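PDB 1X9F: hemoglobin chain d1 from Lumbricus terrestris, which probably carries oxygen, as a heme-containing member of the globin family. Local coordinates for residues 29-33 and 54-59; 108-112 and 128-133; 13-17 and 115-119. All coordinates share one frame; numbering follows the deposited sequence.

Contact 1 of 3, residues 29-33 and 54-59; sequences LELWR and IYSPEF. With CMO (carbon monoxide), chain U.
An aromatic and aliphatic contact on the distal side of the heme joins L29, W32 and R33 to I54, Y55 and F59, where the turn into helix 57-75 meets helix 21-38, the E and B helices of the globin fold. F59 brings the edge of its ring to W32 as a T-shaped (edge-to-face) pair: CZ stands over one face of the indole, the planes are perpendicular, and the centroid of the five-membered ring lies 5.3 Å from that of F59. The far rim of the same indole reaches the bound carbon monoxide, with W32 CZ2 3.0 Å from the ligand O, while H62 NE2 hydrogen-bonds that ligand. F59 also meets the ring of H62, so it backs two residues that line the ligand pocket. S56, at the N-cap of the helix that carries F59, accepts from F59 N through OG at 3.3 Å. I54 CG2 lies over a face of the F59 ring, and I54 CD1 runs up to R33 CB at 3.4 Å. L29 CD1 sits over the Y55 ring, 3.9 Å from its centroid and 16° off the normal, a CH-pi contact, and is also 3.8 Å from I54 CD1. On the outer side R33 forms a salt bridge through NH2 to D117 of a neighbouring subunit, another copy of this protein, and Y55 packs edge-to-face with F123 of that subunit. A bend in the R33 chain (chi3 64°) brings its other terminal nitrogen, NH1, to 3.2 Å from Y55 OH, a bent hydrogen bond of 136° with the hydroxyl tilted out of the guanidinium plane.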
loop_
_atom_site.group_PDB
_atom_site.type_symbol
_atom_site.label_atom_id
_atom_site.label_comp_id
_atom_site.label_asym_id
_atom_site.label_seq_id
_atom_site.Cartn_x
_atom_site.Cartn_y
_atom_site.Cartn_z
ATOM N N LEU D 29 9.138 13.928 -9.341
ATOM C CA LEU D 29 10.345 13.113 -9.385
ATOM C C LEU D 29 10.085 11.854 -10.199
ATOM O O LEU D 29 10.862 11.509 -11.095
ATOM C CB LEU D 29 10.781 12.755 -7.955
ATOM C CG LEU D 29 11.850 11.680 -7.708
ATOM C CD1 LEU D 29 13.257 12.265 -7.785
ATOM C CD2 LEU D 29 11.634 11.014 -6.356
ATOM N N GLU D 30 8.982 11.181 -9.884
ATOM C CA GLU D 30 8.606 9.958 -10.577
ATOM C C GLU D 30 8.454 10.221 -12.066
ATOM O O GLU D 30 8.908 9.429 -12.896
ATOM C CB GLU D 30 7.305 9.399 -10.013
ATOM C CG GLU D 30 6.959 8.016 -10.546
ATOM C CD GLU D 30 5.662 7.479 -9.979
ATOM O OE1 GLU D 30 5.260 7.905 -8.872
ATOM O OE2 GLU D 30 5.036 6.620 -10.638
ATOM N N LEU D 31 7.816 11.345 -12.384
ATOM C CA LEU D 31 7.644 11.784 -13.757
ATOM C C LEU D 31 8.980 11.961 -14.465
ATOM O O LEU D 31 9.201 11.325 -15.495
ATOM C CB LEU D 31 6.807 13.072 -13.828
ATOM C CG LEU D 31 6.678 13.810 -15.171
ATOM C CD1 LEU D 31 6.039 12.930 -16.232
ATOM C CD2 LEU D 31 5.877 15.094 -14.999
ATOM N N TRP D 32 9.867 12.801 -13.927
ATOM C CA TRP D 32 11.152 13.061 -14.594
ATOM C C TRP D 32 12.076 11.871 -14.650
ATOM O O TRP D 32 12.855 11.739 -15.592
ATOM C CB TRP D 32 11.873 14.268 -13.999
ATOM C CG TRP D 32 11.198 15.475 -14.427
ATOM C CD1 TRP D 32 10.383 16.252 -13.675
ATOM C CD2 TRP D 32 11.190 16.026 -15.741
ATOM N NE1 TRP D 32 9.877 17.280 -14.435
ATOM C CE2 TRP D 32 10.360 17.161 -15.711
ATOM C CE3 TRP D 32 11.815 15.682 -16.951
ATOM C CZ2 TRP D 32 10.139 17.950 -16.829
ATOM C CZ3 TRP D 32 11.593 16.470 -18.067
ATOM C CH2 TRP D 32 10.766 17.594 -17.996
ATOM N N ARG D 33 11.995 11.003 -13.650
ATOM C CA ARG D 33 12.826 9.818 -13.664
ATOM C C ARG D 33 12.439 8.910 -14.820
ATOM O O ARG D 33 13.309 8.397 -15.522
ATOM C CB ARG D 33 12.743 9.056 -12.357
ATOM C CG ARG D 33 13.834 8.021 -12.275
ATOM C CD ARG D 33 13.822 7.225 -11.021
ATOM N NE ARG D 33 12.607 6.428 -10.908
ATOM C CZ ARG D 33 12.363 5.594 -9.910
ATOM N NH1 ARG D 33 13.250 5.438 -8.932
ATOM N NH2 ARG D 33 11.230 4.905 -9.885
ATOM N N ILE D 54 18.342 13.943 -10.099
ATOM C CA ILE D 54 16.963 14.412 -9.988
ATOM C C ILE D 54 16.478 14.401 -8.538
ATOM O O ILE D 54 15.407 14.924 -8.220
ATOM C CB ILE D 54 16.046 13.572 -10.887
ATOM C CG1 ILE D 54 16.188 12.091 -10.538
ATOM C CG2 ILE D 54 16.395 13.804 -12.362
ATOM C CD1 ILE D 54 15.056 11.240 -11.022
ATOM N N TYR D 55 17.281 13.802 -7.666
ATOM C CA TYR D 55 16.981 13.750 -6.243
ATOM C C TYR D 55 17.570 14.931 -5.496
ATOM O O TYR D 55 17.424 15.027 -4.273
ATOM C CB TYR D 55 17.530 12.465 -5.637
ATOM C CG TYR D 55 16.876 11.240 -6.183
ATOM C CD1 TYR D 55 17.320 10.669 -7.370
ATOM C CD2 TYR D 55 15.802 10.653 -5.523
ATOM C CE1 TYR D 55 16.718 9.545 -7.886
ATOM C CE2 TYR D 55 15.191 9.525 -6.030
ATOM C CZ TYR D 55 15.654 8.976 -7.212
ATOM O OH TYR D 55 15.051 7.850 -7.722
ATOM N N SER D 56 18.246 15.820 -6.216
ATOM C CA SER D 56 18.845 16.987 -5.588
ATOM C C SER D 56 17.759 18.024 -5.332
ATOM O O SER D 56 16.694 17.969 -5.953
ATOM C CB SER D 56 19.946 17.568 -6.472
ATOM O OG SER D 56 19.399 18.105 -7.661
ATOM N N PRO D 57 18.001 18.952 -4.409
ATOM C CA PRO D 57 17.055 20.037 -4.190
ATOM C C PRO D 57 16.962 21.008 -5.377
ATOM O O PRO D 57 15.888 21.565 -5.613
ATOM C CB PRO D 57 17.594 20.727 -2.928
ATOM C CG PRO D 57 19.062 20.427 -2.944
ATOM C CD PRO D 57 19.154 19.031 -3.488
ATOM N N GLU D 58 18.052 21.200 -6.120
ATOM C CA GLU D 58 18.031 22.086 -7.301
ATOM C C GLU D 58 17.074 21.574 -8.349
ATOM O O GLU D 58 16.283 22.337 -8.910
ATOM C CB GLU D 58 19.409 22.221 -7.948
ATOM C CG GLU D 58 20.438 22.927 -7.090
ATOM C CD GLU D 58 20.913 22.067 -5.932
ATOM O OE1 GLU D 58 20.907 20.817 -6.049
ATOM O OE2 GLU D 58 21.295 22.648 -4.896
ATOM N N PHE D 59 17.158 20.276 -8.623
ATOM C CA PHE D 59 16.274 19.708 -9.616
ATOM C C PHE D 59 14.843 19.584 -9.090
ATOM O O PHE D 59 13.885 19.737 -9.856
ATOM C CB PHE D 59 16.799 18.376 -10.161
ATOM C CG PHE D 59 15.989 17.857 -11.311
ATOM C CD1 PHE D 59 16.271 18.242 -12.621
ATOM C CD2 PHE D 59 14.898 17.022 -11.078
ATOM C CE1 PHE D 59 15.492 17.775 -13.687
ATOM C CE2 PHE D 59 14.115 16.552 -12.130
ATOM C CZ PHE D 59 14.414 16.927 -13.439
HETATM C C CMO U . 10.286 21.518 -17.562
HETATM O O CMO U . 11.278 20.637 -17.410
#

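Contact 2 of 3, residues 108-112 and 128-133; sequences LKHLL and WHDCVD
The shortest polar bond here, V132 N to W128 O at 2.8 Å, is a backbone bond within helix 125-139, and it links the two residues of one turn that L108 and L112 meet. No hydrogen bond crosses between 108-112 and 128-133, the G and H helices of the globin fold. They run roughly antiparallel, with 136° between the N-to-C directions of the segments and axes 11.1 Å apart, and leucines fill the space between. L108 and V132 overlap alongside each other, pointing opposite ways, with L108 CD1 3.5 Å from V132 CG1. The other methyl, L108 CD2, lies beside the D133 carboxylate, whose placement in the model is doubtful. Almost one turn further on, L111 CD2 reaches V132 CG1 more loosely, at 4.2 Å. L112 divides its methyls: chi1 of -67° swings CG toward helix 125-139, and from there CD2 goes to W128 CB at 3.6 Å, while CD1 meets H129 ND1 at the edge of the imidazole, near its plane. An alanine in place of L108 would remove both methyls, and is likely to leave V132 CG1 facing a gap. The L108 side chain is about 6 Å from that of F104, a heme-binding residue, and the V132 side chain about 5 Å from the heme. Around this pair, W128 packs on V10 and W14 of helix 4-18 and on I74 of helix 57-75, L111 lies on L70 of helix 57-75, and the disulfide C131-C2 ties helix 125-139 to the N-terminal end of the chain, on a side that faces helix 4-18.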
loop_
_atom_site.group_PDB
_atom_site.type_symbol
_atom_site.label_atom_id
_atom_site.label_comp_id
_atom_site.label_asym_id
_atom_site.label_seq_id
_atom_site.Cartn_x
_atom_site.Cartn_y
_atom_site.Cartn_z
ATOM N N LEU D 108 4.474 14.326 -22.542
ATOM C CA LEU D 108 3.066 13.983 -22.518
ATOM C C LEU D 108 2.867 12.485 -22.341
ATOM O O LEU D 108 2.015 12.067 -21.556
ATOM C CB LEU D 108 2.391 14.454 -23.808
ATOM C CG LEU D 108 0.891 14.172 -23.976
ATOM C CD1 LEU D 108 0.069 14.760 -22.835
ATOM C CD2 LEU D 108 0.414 14.712 -25.315
ATOM N N LYS D 109 3.654 11.685 -23.065
ATOM C CA LYS D 109 3.567 10.223 -22.972
ATOM C C LYS D 109 3.727 9.763 -21.527
ATOM O O LYS D 109 2.970 8.916 -21.045
ATOM C CB LYS D 109 4.625 9.537 -23.854
ATOM C CG LYS D 109 4.400 8.028 -24.045
ATOM C CD LYS D 109 5.638 7.197 -23.675
ATOM C CE LYS D 109 6.736 7.259 -24.735
ATOM N NZ LYS D 109 7.939 6.466 -24.340
ATOM N N HIS D 110 4.708 10.335 -20.842
ATOM C CA HIS D 110 4.993 9.935 -19.481
ATOM C C HIS D 110 4.087 10.586 -18.454
ATOM O O HIS D 110 3.758 9.959 -17.449
ATOM C CB HIS D 110 6.449 10.186 -19.150
ATOM C CG HIS D 110 7.374 9.177 -19.744
ATOM N ND1 HIS D 110 8.044 9.388 -20.931
ATOM C CD2 HIS D 110 7.744 7.947 -19.316
ATOM C CE1 HIS D 110 8.789 8.333 -21.205
ATOM N NE2 HIS D 110 8.625 7.445 -20.240
ATOM N N LEU D 111 3.689 11.834 -18.693
ATOM C CA LEU D 111 2.680 12.458 -17.852
ATOM C C LEU D 111 1.430 11.579 -17.810
ATOM O O LEU D 111 0.935 11.257 -16.731
ATOM C CB LEU D 111 2.338 13.862 -18.345
ATOM C CG LEU D 111 1.262 14.592 -17.536
ATOM C CD1 LEU D 111 1.706 14.856 -16.089
ATOM C CD2 LEU D 111 0.859 15.887 -18.234
ATOM N N LEU D 112 0.949 11.156 -18.980
ATOM C CA LEU D 112 -0.259 10.330 -19.057
ATOM C C LEU D 112 -0.104 8.982 -18.356
ATOM O O LEU D 112 -1.040 8.495 -17.712
ATOM C CB LEU D 112 -0.701 10.138 -20.510
ATOM C CG LEU D 112 -1.195 11.386 -21.249
ATOM C CD1 LEU D 112 -1.820 10.988 -22.580
ATOM C CD2 LEU D 112 -2.201 12.181 -20.432
ATOM N N TRP D 128 -7.724 13.922 -21.243
ATOM C CA TRP D 128 -6.352 14.365 -21.003
ATOM C C TRP D 128 -5.604 14.579 -22.284
ATOM O O TRP D 128 -5.049 15.658 -22.510
ATOM C CB TRP D 128 -5.589 13.383 -20.131
ATOM C CG TRP D 128 -5.870 13.644 -18.745
ATOM C CD1 TRP D 128 -6.891 13.123 -18.022
ATOM C CD2 TRP D 128 -5.183 14.556 -17.884
ATOM N NE1 TRP D 128 -6.868 13.625 -16.744
ATOM C CE2 TRP D 128 -5.830 14.512 -16.634
ATOM C CE3 TRP D 128 -4.070 15.397 -18.032
ATOM C CZ2 TRP D 128 -5.405 15.269 -15.537
ATOM C CZ3 TRP D 128 -3.652 16.159 -16.940
ATOM C CH2 TRP D 128 -4.319 16.086 -15.710
ATOM N N HIS D 129 -5.610 13.556 -23.128
ATOM C CA HIS D 129 -4.869 13.603 -24.366
ATOM C C HIS D 129 -5.249 14.782 -25.240
ATOM O O HIS D 129 -4.378 15.483 -25.745
ATOM C CB HIS D 129 -5.048 12.317 -25.145
ATOM C CG HIS D 129 -3.985 12.107 -26.164
ATOM N ND1 HIS D 129 -2.749 11.594 -25.841
ATOM C CD2 HIS D 129 -3.948 12.385 -27.487
ATOM C CE1 HIS D 129 -2.002 11.542 -26.929
ATOM N NE2 HIS D 129 -2.706 12.015 -27.942
ATOM N N ASP D 130 -6.547 14.988 -25.431
ATOM C CA ASP D 130 -7.015 16.141 -26.177
ATOM C C ASP D 130 -6.477 17.397 -25.518
ATOM O O ASP D 130 -5.760 18.186 -26.143
ATOM C CB ASP D 130 -8.545 16.188 -26.194
ATOM C CG ASP D 130 -9.157 15.102 -27.054
ATOM O OD1 ASP D 130 -10.397 14.956 -27.031
ATOM O OD2 ASP D 130 -8.486 14.347 -27.791
ATOM N N CYS D 131 -6.815 17.539 -24.232
ATOM C CA CYS D 131 -6.586 18.757 -23.461
ATOM C C CYS D 131 -5.134 19.206 -23.301
ATOM O O CYS D 131 -4.810 20.365 -23.573
ATOM C CB CYS D 131 -7.212 18.584 -22.084
ATOM S SG CYS D 131 -8.371 19.891 -21.681
ATOM N N VAL D 132 -4.270 18.305 -22.844
ATOM C CA VAL D 132 -2.872 18.658 -22.602
ATOM C C VAL D 132 -2.124 18.827 -23.925
ATOM O O VAL D 132 -1.193 19.629 -24.021
ATOM C CB VAL D 132 -2.170 17.627 -21.675
ATOM C CG1 VAL D 132 -0.687 17.946 -21.512
ATOM C CG2 VAL D 132 -2.836 17.597 -20.310
ATOM N N ASP D 133 -2.549 18.073 -24.939
ATOM C CA ASP D 133 -1.983 18.145 -26.286
ATOM C C ASP D 133 -1.932 19.575 -26.780
ATOM O O ASP D 133 -0.895 20.046 -27.250
ATOM C CB ASP D 133 -2.842 17.346 -27.252
ATOM C CG ASP D 133 -2.033 16.436 -28.130
ATOM O OD1 ASP D 133 -2.596 15.410 -28.572
ATOM O OD2 ASP D 133 -0.837 16.645 -28.433
#

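Contact 3 of 3, residues 13-17 and 115-119; sequences QWASA and LGDRL
A17 meets L115 and L119 where helix 4-18 crosses the C-terminal end of helix 101-119, the A and G helices of the globin fold, almost at a right angle (84°), with the axes of the segments 10.0 Å apart. The tight part centres on the A17 methyl: CB lies 3.4 Å from L115 CD2, and its small size lets A17 CA come within 5.9 Å of R118 CA. L119 comes obliquely across Q13, its CD1 3.8 Å from Q13 CB and its CD2 3.7 Å from the backbone O of Q13. The amide beyond is well bound: Q13 OE1 accepts from W128 NE1 and D124 N, and NE2 donates to H122 O and to D129 of a neighbouring Globin III chain. The solvent side is looser. S16 CB only grazes L119 CD2 at 4.2 Å, and R118 touches A17 through CB alone, its guanidinium turning off to a salt bridge with E30. On the buried side W14, its NE1 held by D71, has CG anti to the backbone N (chi1 178°), which brings the six-membered ring round to L115: CD2 lies at the ring edge, near the indole plane, 4.1 Å from CZ3.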
loop_
_atom_site.group_PDB
_atom_site.type_symbol
_atom_site.label_atom_id
_atom_site.label_comp_id
_atom_site.label_asym_id
_atom_site.label_seq_id
_atom_site.Cartn_x
_atom_site.Cartn_y
_atom_site.Cartn_z
ATOM N N GLN D 13 -9.537 15.764 -12.204
ATOM C CA GLN D 13 -8.596 14.659 -12.060
ATOM C C GLN D 13 -7.204 15.156 -11.716
ATOM O O GLN D 13 -6.455 14.486 -11.000
ATOM C CB GLN D 13 -8.559 13.807 -13.327
ATOM C CG GLN D 13 -9.861 13.082 -13.597
ATOM C CD GLN D 13 -9.687 11.869 -14.480
ATOM O OE1 GLN D 13 -8.945 11.901 -15.465
ATOM N NE2 GLN D 13 -10.374 10.792 -14.131
ATOM N N TRP D 14 -6.865 16.329 -12.235
ATOM C CA TRP D 14 -5.601 16.954 -11.920
ATOM C C TRP D 14 -5.540 17.303 -10.445
ATOM O O TRP D 14 -4.519 17.074 -9.797
ATOM C CB TRP D 14 -5.423 18.219 -12.736
ATOM C CG TRP D 14 -4.162 18.922 -12.430
ATOM C CD1 TRP D 14 -4.029 20.211 -12.021
ATOM C CD2 TRP D 14 -2.837 18.381 -12.499
ATOM N NE1 TRP D 14 -2.699 20.521 -11.849
ATOM C CE2 TRP D 14 -1.944 19.413 -12.132
ATOM C CE3 TRP D 14 -2.307 17.125 -12.846
ATOM C CZ2 TRP D 14 -0.554 19.232 -12.090
ATOM C CZ3 TRP D 14 -0.923 16.943 -12.804
ATOM C CH2 TRP D 14 -0.065 17.995 -12.428
ATOM N N ALA D 15 -6.633 17.857 -9.926
ATOM C CA ALA D 15 -6.726 18.197 -8.512
ATOM C C ALA D 15 -6.369 17.008 -7.615
ATOM O O ALA D 15 -5.706 17.191 -6.593
ATOM C CB ALA D 15 -8.104 18.742 -8.174
ATOM N N SER D 16 -6.786 15.798 -7.994
ATOM C CA SER D 16 -6.452 14.608 -7.204
ATOM C C SER D 16 -5.032 14.141 -7.447
ATOM O O SER D 16 -4.287 13.924 -6.494
ATOM C CB SER D 16 -7.410 13.447 -7.484
ATOM O OG SER D 16 -8.750 13.929 -7.578
ATOM N N ALA D 17 -4.659 13.964 -8.711
ATOM C CA ALA D 17 -3.347 13.404 -9.022
ATOM C C ALA D 17 -2.186 14.312 -8.591
ATOM O O ALA D 17 -1.128 13.818 -8.183
ATOM C CB ALA D 17 -3.251 13.066 -10.490
ATOM N N LEU D 115 0.033 9.647 -14.588
ATOM C CA LEU D 115 -1.327 10.022 -14.202
ATOM C C LEU D 115 -2.216 8.785 -14.118
ATOM O O LEU D 115 -2.999 8.634 -13.172
ATOM C CB LEU D 115 -1.918 11.052 -15.167
ATOM C CG LEU D 115 -1.500 12.510 -14.948
ATOM C CD1 LEU D 115 -1.904 13.340 -16.139
ATOM C CD2 LEU D 115 -2.096 13.089 -13.677
ATOM N N GLY D 116 -2.063 7.899 -15.102
ATOM C CA GLY D 116 -2.747 6.608 -15.135
ATOM C C GLY D 116 -2.564 5.795 -13.866
ATOM O O GLY D 116 -3.526 5.225 -13.350
ATOM N N ASP D 117 -1.333 5.744 -13.357
ATOM C CA ASP D 117 -1.047 5.035 -12.112
ATOM C C ASP D 117 -1.784 5.644 -10.940
ATOM O O ASP D 117 -2.343 4.927 -10.116
ATOM C CB ASP D 117 0.449 5.050 -11.804
ATOM C CG ASP D 117 1.249 4.212 -12.767
ATOM O OD1 ASP D 117 0.802 3.096 -13.104
ATOM O OD2 ASP D 117 2.343 4.582 -13.237
ATOM N N ARG D 118 -1.771 6.969 -10.861
ATOM C CA ARG D 118 -2.401 7.666 -9.752
ATOM C C ARG D 118 -3.913 7.546 -9.787
ATOM O O ARG D 118 -4.544 7.291 -8.758
ATOM C CB ARG D 118 -2.017 9.140 -9.771
ATOM C CG ARG D 118 -0.576 9.408 -9.381
ATOM C CD ARG D 118 -0.367 9.462 -7.873
ATOM N NE ARG D 118 1.024 9.724 -7.495
ATOM C CZ ARG D 118 2.090 9.121 -8.019
ATOM N NH1 ARG D 118 1.963 8.182 -8.952
ATOM N NH2 ARG D 118 3.300 9.450 -7.592
ATOM N N LEU D 119 -4.498 7.735 -10.964
ATOM C CA LEU D 119 -5.954 7.797 -11.052
ATOM C C LEU D 119 -6.581 6.436 -11.307
ATOM O O LEU D 119 -7.738 6.210 -10.955
ATOM C CB LEU D 119 -6.390 8.820 -12.104
ATOM C CG LEU D 119 -6.065 10.268 -11.714
ATOM C CD1 LEU D 119 -5.931 11.150 -12.946
ATOM C CD2 LEU D 119 -7.101 10.835 -10.734
#

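How the contacts relate
From the N terminus, helix 4-18 supplies 13-17, which waits 97 residues for its partner 115-119. Within that long loop contact 1 closes a short one of 20 residues, from helix 21-38 to the start of helix 57-75. Contact 2 opens at 108-112, before contact 3 closes on the same helix 101-119, and ends at 128-133, so contacts 2 and 3 cross. Contact 1 comes before contact 2 in series, on the other side of the chain's centre. Side chains still bridge them: L31 packs on the backbone of H110 and L111, E30 reaches R118 of contact 3, and W128 rests on W14 and L115. Contacts 2 and 3 thus join both terminal helices to helix 101-119.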